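Local atomic coordinates of peptide ABC transporter permease (Staphylococcus hominis, PDB entry 6EXS), a protein that probably imports short peptides across the cell membrane, as in the proton-coupled POT family, and binds a thioalcohol-conjugated dipeptide that is a precursor of human axillary malodour. Residues K217-K220 and R221-G224; D279-R282 and S283-K286; T327-F330 and G331-L334; S443-A446 and I447-T450. One frame throughout, in Å; residues are numbered along the deposited sequence.

Overall arrangement
The four interactions are short, continuous stretches that follow one another along the chain; none closes a long loop, and none nests in or crosses another. Interaction 1 forms the first turns of helix 217-243, and interaction 2 those of helix 279-302, with helix 249-273 between them. Interaction 3 comes next, where strand 326-329 runs out toward helix 338-357; its centre lies about 54 Å from that of interaction 1, on the opposite side of the chain's centre. Interaction 4, late in helix 430-451, is the most central. It faces helices 56-72, 249-273 and 279-302, so it meets the helix that interaction 2 begins.

Interaction 1 (K217-K220 and R221-G224); sequences KEEK and RKYG
E219 and Y223, one helical turn apart, touch through both backbone and side chain. The amide of Y223 donates to the carbonyl oxygen of E219 over 2.9 Å from N to O, and the same E219 O lies 3.2 Å from CD2 at the edge of the tyrosine ring. The two side chains run alongside each other and point the same way. At their ends OE2 of E219 reaches the plane of the ring at its edge, 3.8 Å from Y223 CE2, with the carboxylate turned 54° from the ring. K222 comes in beside the same carboxylate: its NZ stands 3.9 Å from OE2 of E219, a long salt bridge. With CG anti to the backbone N (chi1 180°) and a bend at chi3, the K222 chain brings its CE over one face of the Y223 ring, toward the rim.

These are the opening turns of helix 217-243, one of the two helices that in bacterial POT transporters link the N- and C-terminal six-helix bundles. K222 N bonds to E218 O at 2.9 Å and G224 N to K220 O at 3.2 Å, whereas the bond from R221 N to K217 O is weak. R221 also lays its CG 3.3 Å from K217 O before the chain turns outward.

The stronger partner of the E219 carboxylate is R83, in a salt bridge through OE1, and S216 OG bonds to the E219 amide just ahead of the helix. The Y223 ring meets W79 at about 60°, while K220 NZ bonds back to L215 O.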
# COMPACT_ATOMS: atom_id res chain seq x y z
N LYS A 217 -18.27 -29.30 5.84
CA LYS A 217 -17.87 -29.84 7.15
C LYS A 217 -16.44 -30.40 7.09
O LYS A 217 -15.64 -30.11 7.97
CB LYS A 217 -18.86 -30.89 7.66
CG LYS A 217 -20.24 -30.32 8.01
CD LYS A 217 -20.34 -29.89 9.48
CE LYS A 217 -21.44 -28.89 9.72
NZ LYS A 217 -21.03 -27.51 9.34
N GLU A 218 -16.12 -31.13 6.00
CA GLU A 218 -14.79 -31.71 5.77
C GLU A 218 -13.76 -30.66 5.34
O GLU A 218 -12.57 -30.85 5.63
CB GLU A 218 -14.83 -32.91 4.80
CG GLU A 218 -15.38 -32.63 3.41
CD GLU A 218 -15.19 -33.72 2.37
OE1 GLU A 218 -15.54 -33.47 1.19
OE2 GLU A 218 -14.69 -34.82 2.71
N GLU A 219 -14.20 -29.55 4.69
CA GLU A 219 -13.30 -28.44 4.30
C GLU A 219 -12.86 -27.65 5.54
O GLU A 219 -11.71 -27.24 5.60
CB GLU A 219 -13.94 -27.51 3.26
CG GLU A 219 -13.68 -27.95 1.83
CD GLU A 219 -14.05 -26.95 0.76
OE1 GLU A 219 -15.17 -26.40 0.80
OE2 GLU A 219 -13.22 -26.73 -0.15
N LYS A 220 -13.77 -27.48 6.53
CA LYS A 220 -13.48 -26.81 7.81
C LYS A 220 -12.40 -27.58 8.58
O LYS A 220 -11.50 -26.97 9.17
CB LYS A 220 -14.76 -26.69 8.67
CG LYS A 220 -15.72 -25.61 8.21
CD LYS A 220 -16.89 -25.44 9.16
CE LYS A 220 -18.09 -24.80 8.52
NZ LYS A 220 -18.92 -25.78 7.75
N ARG A 221 -12.47 -28.93 8.53
CA ARG A 221 -11.51 -29.83 9.16
C ARG A 221 -10.17 -29.83 8.40
O ARG A 221 -9.11 -29.82 9.04
CB ARG A 221 -12.08 -31.26 9.26
CG ARG A 221 -13.40 -31.37 10.04
CD ARG A 221 -13.27 -32.20 11.31
NE ARG A 221 -12.91 -31.37 12.47
CZ ARG A 221 -12.71 -31.85 13.70
NH1 ARG A 221 -12.82 -33.15 13.94
NH2 ARG A 221 -12.39 -31.02 14.69
N LYS A 222 -10.22 -29.81 7.05
CA LYS A 222 -9.05 -29.81 6.16
C LYS A 222 -8.21 -28.53 6.31
O LYS A 222 -7.04 -28.62 6.68
CB LYS A 222 -9.47 -30.02 4.69
CG LYS A 222 -8.31 -30.03 3.67
CD LYS A 222 -8.81 -30.06 2.23
CE LYS A 222 -9.12 -28.69 1.68
NZ LYS A 222 -9.95 -28.76 0.45
N TYR A 223 -8.81 -27.36 6.03
CA TYR A 223 -8.14 -26.06 6.12
C TYR A 223 -7.67 -25.74 7.54
O TYR A 223 -6.58 -25.18 7.69
CB TYR A 223 -9.02 -24.92 5.58
CG TYR A 223 -9.14 -24.91 4.07
CD1 TYR A 223 -8.09 -24.46 3.27
CD2 TYR A 223 -10.32 -25.30 3.44
CE1 TYR A 223 -8.20 -24.44 1.88
CE2 TYR A 223 -10.44 -25.28 2.05
CZ TYR A 223 -9.38 -24.85 1.28
OH TYR A 223 -9.50 -24.82 -0.09
N GLY A 224 -8.46 -26.13 8.54
CA GLY A 224 -8.15 -25.94 9.95
C GLY A 224 -6.83 -26.58 10.33
O GLY A 224 -6.01 -25.93 10.99

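Interaction 2 (D279-R282 and S283-K286); sequences DGER and SRVK. Unlike the reference sequence in segment 279-282: G280 (reference Val).
The carbonyl oxygen of D279 is gripped twice by S283: the amide N donates to it over 3.0 Å, and the hydroxyl OG adds a weak bond to the same D279 O at 3.4 Å. That hydroxyl is a relay, since K286 NZ donates to S283 OG at 2.8 Å. The lysine gets there through a chain that is extended from CB to CE, with the bend at chi4 (-89°) turning NZ back toward S283.

R282 O is likewise shared. K286 N donates to it at 3.2 Å, and V285 N adds a weak bond.

On another side of the helix E281 and R284 pair obliquely. Their carboxylate and guanidinium planes are only 17° apart, yet NH2 of R284 sits closer to the E281 methylene, 3.4 Å from CG, than to OE2 at 3.8 Å, so the salt bridge is long. OE2 has a firmer partner in the amide of K427. R282 bonds through NE to L272 O and through NH1 makes a salt bridge with D279 OD1, while V285 packs on F268, M271 and L272 of helix 249-273.

Here begins the first helix of the C-terminal bundle of this major facilitator fold. The acidic groups of D279 and E281 lie at its N-terminal end, where they would be expected to interact favourably with the helix dipole, and each has a basic partner close by.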
# COMPACT_ATOMS: atom_id res chain seq x y z
N ASP A 279 -6.30 -20.72 -24.40
CA ASP A 279 -5.01 -20.25 -24.94
C ASP A 279 -4.95 -18.73 -25.17
O ASP A 279 -3.87 -18.14 -25.06
CB ASP A 279 -4.61 -21.02 -26.20
CG ASP A 279 -3.87 -22.31 -25.88
OD1 ASP A 279 -2.74 -22.23 -25.36
OD2 ASP A 279 -4.44 -23.39 -26.14
N GLY A 280 -6.11 -18.12 -25.45
CA GLY A 280 -6.25 -16.68 -25.64
C GLY A 280 -6.16 -15.96 -24.30
O GLY A 280 -5.60 -14.86 -24.22
N GLU A 281 -6.73 -16.59 -23.24
CA GLU A 281 -6.72 -16.11 -21.86
C GLU A 281 -5.31 -16.29 -21.27
O GLU A 281 -4.88 -15.49 -20.44
CB GLU A 281 -7.76 -16.86 -21.00
CG GLU A 281 -9.19 -16.39 -21.19
CD GLU A 281 -10.20 -16.88 -20.17
OE1 GLU A 281 -10.10 -18.05 -19.73
OE2 GLU A 281 -11.12 -16.11 -19.82
N ARG A 282 -4.61 -17.36 -21.71
CA ARG A 282 -3.25 -17.72 -21.32
C ARG A 282 -2.27 -16.71 -21.92
O ARG A 282 -1.29 -16.36 -21.26
CB ARG A 282 -2.93 -19.15 -21.79
CG ARG A 282 -1.58 -19.69 -21.33
CD ARG A 282 -1.40 -21.16 -21.67
NE ARG A 282 -2.05 -22.03 -20.68
CZ ARG A 282 -3.21 -22.64 -20.86
NH1 ARG A 282 -3.87 -22.50 -22.01
NH2 ARG A 282 -3.72 -23.40 -19.91
N SER A 283 -2.54 -16.25 -23.15
CA SER A 283 -1.73 -15.26 -23.85
C SER A 283 -1.74 -13.88 -23.17
O SER A 283 -0.72 -13.19 -23.21
CB SER A 283 -2.13 -15.15 -25.32
OG SER A 283 -1.37 -16.06 -26.10
N ARG A 284 -2.87 -13.50 -22.54
CA ARG A 284 -3.01 -12.25 -21.81
C ARG A 284 -2.27 -12.31 -20.46
O ARG A 284 -1.82 -11.28 -19.97
CB ARG A 284 -4.48 -11.89 -21.60
CG ARG A 284 -5.22 -11.49 -22.88
CD ARG A 284 -6.66 -11.07 -22.60
NE ARG A 284 -7.43 -12.12 -21.91
CZ ARG A 284 -8.69 -11.99 -21.51
NH1 ARG A 284 -9.35 -10.86 -21.74
NH2 ARG A 284 -9.30 -12.98 -20.89
N VAL A 285 -2.16 -13.53 -19.87
CA VAL A 285 -1.45 -13.80 -18.60
C VAL A 285 0.05 -13.57 -18.81
O VAL A 285 0.66 -12.83 -18.03
CB VAL A 285 -1.77 -15.21 -18.03
CG1 VAL A 285 -0.89 -15.54 -16.82
CG2 VAL A 285 -3.24 -15.35 -17.67
N LYS A 286 0.64 -14.16 -19.88
CA LYS A 286 2.06 -13.97 -20.19
C LYS A 286 2.35 -12.51 -20.60
O LYS A 286 3.45 -12.02 -20.34
CB LYS A 286 2.60 -15.00 -21.21
CG LYS A 286 1.86 -15.06 -22.54
CD LYS A 286 2.60 -15.95 -23.53
CE LYS A 286 1.91 -16.05 -24.86
NZ LYS A 286 0.93 -17.16 -24.90

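Interaction 3 (T327-F330 and G331-L334); sequences TTRF and GEAL
The side chain of F330 reaches forward over the single turn of chain that follows it, to L334. Its CG lies anti to the backbone N (chi1 -166°), which swings the ring alongside G331 toward L334. CB stands 3.5 Å from G331 N; farther out CD2 is 3.5 Å from G331 O, and CE2 remains near that oxygen. At the far end CZ meets the CB of L334 at 3.7 Å. This methylene lies over one face of the ring, 4.1 Å from its centroid and 27° off the normal, a CH-pi contact. L334 is brought there by a turn in which its N bonds to G331 O.

The chain here leaves the second strand of the hairpin 320-323/326-329 and heads for helix 338-357. F330 also meets the ring of F335, a residue of the peptide-conjugate pocket, and touches a bound monoolein.

R329 sends its side chain along the same stretch. One guanidinium face covers G331 CA, 3.6 Å from NH2, and NH2 makes a 3.0 Å salt bridge with OE1 of E332. The oxygen lies near the guanidinium plane, although the carboxylate itself is turned 85° to it. D174 holds R329 NH1 in a second salt bridge, and Q170 NE2 bonds to E332 OE1.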
# COMPACT_ATOMS: atom_id res chain seq x y z
N THR A 327 9.40 31.47 2.15
CA THR A 327 10.32 30.56 2.82
C THR A 327 9.72 30.09 4.16
O THR A 327 9.22 30.91 4.94
CB THR A 327 11.75 31.15 2.90
OG1 THR A 327 12.68 30.16 3.32
CG2 THR A 327 11.85 32.40 3.78
N THR A 328 9.71 28.77 4.39
CA THR A 328 9.16 28.17 5.60
C THR A 328 9.84 26.85 5.94
O THR A 328 10.28 26.15 5.03
CB THR A 328 7.61 28.05 5.50
OG1 THR A 328 7.06 27.82 6.80
CG2 THR A 328 7.14 26.96 4.52
N ARG A 329 9.90 26.50 7.24
CA ARG A 329 10.45 25.23 7.74
C ARG A 329 9.51 24.10 7.29
O ARG A 329 8.29 24.22 7.44
CB ARG A 329 10.55 25.25 9.27
CG ARG A 329 11.26 24.04 9.86
CD ARG A 329 10.51 23.48 11.05
NE ARG A 329 10.77 22.05 11.22
CZ ARG A 329 9.93 21.18 11.77
NH1 ARG A 329 8.74 21.59 12.22
NH2 ARG A 329 10.26 19.90 11.88
N PHE A 330 10.07 23.03 6.72
CA PHE A 330 9.32 21.87 6.25
C PHE A 330 9.49 20.73 7.27
O PHE A 330 10.60 20.27 7.50
CB PHE A 330 9.81 21.45 4.85
CG PHE A 330 8.90 20.49 4.13
CD1 PHE A 330 7.84 20.95 3.36
CD2 PHE A 330 9.13 19.12 4.18
CE1 PHE A 330 7.00 20.06 2.68
CE2 PHE A 330 8.29 18.23 3.51
CZ PHE A 330 7.24 18.70 2.76
N GLY A 331 8.38 20.33 7.89
CA GLY A 331 8.37 19.23 8.85
C GLY A 331 8.55 17.90 8.14
O GLY A 331 7.89 17.65 7.13
N GLU A 332 9.46 17.05 8.66
CA GLU A 332 9.84 15.75 8.08
C GLU A 332 8.66 14.84 7.76
O GLU A 332 8.74 14.14 6.75
CB GLU A 332 10.90 15.01 8.93
CG GLU A 332 10.50 14.72 10.37
CD GLU A 332 10.89 15.76 11.40
OE1 GLU A 332 10.48 16.94 11.25
OE2 GLU A 332 11.57 15.40 12.38
N ALA A 333 7.57 14.87 8.56
CA ALA A 333 6.38 14.04 8.29
C ALA A 333 5.54 14.53 7.10
O ALA A 333 4.80 13.73 6.52
CB ALA A 333 5.51 13.91 9.53
N LEU A 334 5.69 15.81 6.70
CA LEU A 334 4.99 16.41 5.56
C LEU A 334 5.45 15.88 4.20
O LEU A 334 4.74 16.04 3.22
CB LEU A 334 5.03 17.94 5.61
CG LEU A 334 3.84 18.58 6.30
CD1 LEU A 334 4.07 18.72 7.78
CD2 LEU A 334 3.55 19.94 5.72

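Interaction 4 (S443-A446 and I447-T450); sequences SAQA and INGT
S443 to I447, A444 to N448 and Q445 to G449 are joined by the regular backbone bonds of helix 430-451, the tightest being I447 N to S443 O at 2.9 Å. The pattern then changes. T450 N lies 4.2 Å from A446 O and bonds instead to I447 O, one residue nearer.

A water takes up the displaced carbonyl: it donates to A446 O at 2.7 Å and accepts from T450 OG1, also at 2.7 Å.

Side-chain amides make the second polar link. N448 ND2 points at OE1 of Q445 over 3.3 Å, almost straight (174°) but weak, with the amide planes 78° apart. The Q445 chain bends at chi2 (-79°), which turns OE1 forward, toward N448 in the next turn.

I447 CG1 lies against S443 O, 3.2 Å away, and the apolar packing of I447 is on L257 and V261 of helix 249-273.

S300 and Q304 both donate to N448 OD1; with Q445 OE1 facing ND2 as acceptor, the orientation of the buried amide is probably fixed. S64 bonds weakly to Q445 OE1, so through two weak bonds this polar chain reaches from helix 430-451 to helix 56-72 of the N-terminal bundle.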
# COMPACT_ATOMS: atom_id res chain seq x y z
N SER A 443 5.35 -7.39 -3.35
CA SER A 443 6.68 -7.88 -3.73
C SER A 443 7.73 -6.77 -3.73
O SER A 443 8.84 -7.02 -3.25
CB SER A 443 6.64 -8.55 -5.10
OG SER A 443 5.78 -9.68 -5.03
N ALA A 444 7.40 -5.56 -4.26
CA ALA A 444 8.32 -4.42 -4.28
C ALA A 444 8.74 -4.04 -2.86
O ALA A 444 9.93 -3.83 -2.62
CB ALA A 444 7.69 -3.23 -4.97
N GLN A 445 7.79 -4.00 -1.91
CA GLN A 445 8.02 -3.72 -0.49
C GLN A 445 8.83 -4.83 0.20
O GLN A 445 9.62 -4.54 1.11
CB GLN A 445 6.69 -3.45 0.24
CG GLN A 445 6.15 -2.02 0.06
CD GLN A 445 6.85 -1.02 0.95
OE1 GLN A 445 8.05 -0.75 0.81
NE2 GLN A 445 6.10 -0.39 1.85
N ALA A 446 8.64 -6.10 -0.26
CA ALA A 446 9.36 -7.29 0.22
C ALA A 446 10.83 -7.23 -0.18
O ALA A 446 11.69 -7.58 0.63
CB ALA A 446 8.73 -8.56 -0.32
N ILE A 447 11.14 -6.77 -1.42
CA ILE A 447 12.51 -6.59 -1.91
C ILE A 447 13.14 -5.40 -1.15
O ILE A 447 14.29 -5.49 -0.69
CB ILE A 447 12.58 -6.39 -3.47
CG1 ILE A 447 11.79 -7.48 -4.28
CG2 ILE A 447 14.01 -6.26 -3.97
CD1 ILE A 447 12.05 -8.95 -4.00
N ASN A 448 12.36 -4.30 -0.98
CA ASN A 448 12.77 -3.09 -0.25
C ASN A 448 13.33 -3.34 1.16
O ASN A 448 14.30 -2.68 1.54
CB ASN A 448 11.65 -2.06 -0.20
CG ASN A 448 11.46 -1.30 -1.48
OD1 ASN A 448 12.30 -1.34 -2.38
ND2 ASN A 448 10.34 -0.59 -1.60
N GLY A 449 12.74 -4.31 1.88
CA GLY A 449 13.12 -4.72 3.23
C GLY A 449 14.55 -5.21 3.35
O GLY A 449 15.15 -5.11 4.42
N THR A 450 15.10 -5.76 2.24
CA THR A 450 16.47 -6.29 2.15
C THR A 450 17.36 -5.30 1.39
O THR A 450 18.52 -5.12 1.75
CB THR A 450 16.44 -7.69 1.53
OG1 THR A 450 15.55 -8.50 2.30
CG2 THR A 450 17.82 -8.35 1.48
O HOH W 1 12.98 -8.09 2.92